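Outer membrane protein TP0453 (PDB 3K8H) alters membrane permeability at acidic pH, makes lipid vesicles leakier, and might take part in ligand transport. Local coordinates at residues S205-N210 with E232-I237. Residues are numbered along the deposited sequence; the frame is centred on the assembly and turned at random.
Sequences SLQLGN and EGDRLI
L208 lays its CD2 methyl against CB of L236, 4.0 Å away, the two leucine chains running at a slant to each other. Its CG stands anti to its own carbonyl carbon (chi1 -64°), which sets CG, like CB, close beside D234 O. That same D234 O accepts a hydrogen bond from L208 N at 2.7 Å, the donor lying nearly in line with the carbonyl. Next along, L206 and L236 form an antiparallel hydrogen-bonded pair: L206 N to L236 O and L236 N to L206 O are both 2.9 Å, the second straighter, with an N-H...O angle of 166°. These bonds join strands 199-207 and 235-244, neighbours in the U-shaped antiparallel β-half-barrel, which has a large hydrophobic cavity. Both leucines are buried and their branched apolar chains suit the face they share, L206 also touching M189 and L236 I229. On the other face, S205 is small enough for its CB to sit 3.9 Å from I237 CG1 and 4.0 Å from R235 NE, at the guanidinium edge. The contact buries R235 NE, which finds no polar partner in the model. The long aliphatic part of R235 flanks the Q207 amide, whose plane is turned 64° from the guanidinium.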
# COMPACT_ATOMS: atom_id res chain seq x y z
N SER A 205 -4.59 -18.85 6.69
CA SER A 205 -3.96 -19.79 5.78
C SER A 205 -4.98 -20.23 4.74
O SER A 205 -6.15 -20.39 5.05
CB SER A 205 -3.37 -21.00 6.50
OG SER A 205 -4.25 -21.45 7.50
N LEU A 206 -4.50 -20.44 3.52
CA LEU A 206 -5.35 -20.74 2.40
C LEU A 206 -4.75 -21.94 1.67
O LEU A 206 -3.59 -21.91 1.25
CB LEU A 206 -5.40 -19.51 1.49
CG LEU A 206 -6.02 -19.59 0.09
CD1 LEU A 206 -7.52 -19.93 0.13
CD2 LEU A 206 -5.78 -18.29 -0.66
N GLN A 207 -5.53 -23.02 1.55
CA GLN A 207 -5.10 -24.18 0.80
C GLN A 207 -4.98 -23.77 -0.66
O GLN A 207 -5.88 -23.12 -1.19
CB GLN A 207 -6.09 -25.34 0.96
CG GLN A 207 -6.17 -25.93 2.37
CD GLN A 207 -5.02 -26.88 2.71
OE1 GLN A 207 -4.18 -27.21 1.86
NE2 GLN A 207 -4.98 -27.34 3.96
N LEU A 208 -3.87 -24.15 -1.30
CA LEU A 208 -3.61 -23.77 -2.69
C LEU A 208 -3.98 -24.84 -3.72
O LEU A 208 -4.46 -24.52 -4.81
CB LEU A 208 -2.13 -23.39 -2.87
CG LEU A 208 -1.56 -22.17 -2.13
CD1 LEU A 208 -0.06 -22.09 -2.36
CD2 LEU A 208 -2.25 -20.86 -2.54
N GLY A 209 -3.75 -26.11 -3.37
CA GLY A 209 -3.81 -27.21 -4.33
C GLY A 209 -2.60 -27.21 -5.27
O GLY A 209 -1.52 -26.72 -4.91
N ASN A 210 -2.79 -27.77 -6.47
CA ASN A 210 -1.75 -27.78 -7.51
C ASN A 210 -1.39 -26.38 -8.04
O ASN A 210 -0.47 -26.24 -8.86
CB ASN A 210 -2.15 -28.70 -8.67
CG ASN A 210 -1.59 -30.11 -8.52
OD1 ASN A 210 -1.52 -30.66 -7.42
ND2 ASN A 210 -1.20 -30.71 -9.65
N GLU A 232 3.79 -22.65 3.69
CA GLU A 232 4.05 -23.91 4.39
C GLU A 232 3.37 -25.08 3.67
O GLU A 232 2.21 -25.41 3.97
CB GLU A 232 3.62 -23.84 5.86
CG GLU A 232 4.46 -22.93 6.75
CD GLU A 232 4.37 -23.29 8.23
OE1 GLU A 232 5.11 -24.20 8.66
OE2 GLU A 232 3.57 -22.66 8.96
N GLY A 233 4.08 -25.70 2.74
CA GLY A 233 3.53 -26.82 1.97
C GLY A 233 2.71 -26.33 0.79
O GLY A 233 3.24 -25.70 -0.13
N ASP A 234 1.41 -26.63 0.82
CA ASP A 234 0.45 -26.09 -0.15
C ASP A 234 -0.55 -25.16 0.55
O ASP A 234 -1.70 -25.01 0.12
CB ASP A 234 -0.25 -27.21 -0.92
CG ASP A 234 -1.09 -28.11 -0.01
OD1 ASP A 234 -2.17 -28.57 -0.47
OD2 ASP A 234 -0.69 -28.35 1.15
N ARG A 235 -0.08 -24.54 1.64
CA ARG A 235 -0.83 -23.55 2.41
C ARG A 235 -0.12 -22.20 2.32
O ARG A 235 1.07 -22.10 2.64
CB ARG A 235 -0.90 -23.97 3.87
CG ARG A 235 -2.17 -24.66 4.29
CD ARG A 235 -1.96 -25.38 5.62
NE ARG A 235 -1.42 -24.49 6.64
CZ ARG A 235 -0.62 -24.87 7.63
NH1 ARG A 235 -0.23 -26.13 7.75
NH2 ARG A 235 -0.18 -23.97 8.51
N LEU A 236 -0.84 -21.18 1.87
CA LEU A 236 -0.33 -19.82 1.88
C LEU A 236 -0.70 -19.18 3.21
O LEU A 236 -1.84 -19.26 3.65
CB LEU A 236 -0.90 -19.03 0.69
CG LEU A 236 -0.73 -17.50 0.66
CD1 LEU A 236 0.72 -17.09 0.81
CD2 LEU A 236 -1.33 -16.92 -0.62
N ILE A 237 0.29 -18.58 3.87
CA ILE A 237 0.10 -17.96 5.18
C ILE A 237 0.43 -16.47 5.15
O ILE A 237 1.48 -16.06 4.66
CB ILE A 237 0.95 -18.67 6.27
CG1 ILE A 237 0.41 -20.08 6.50
CG2 ILE A 237 0.93 -17.86 7.58
CD1 ILE A 237 1.40 -21.01 7.14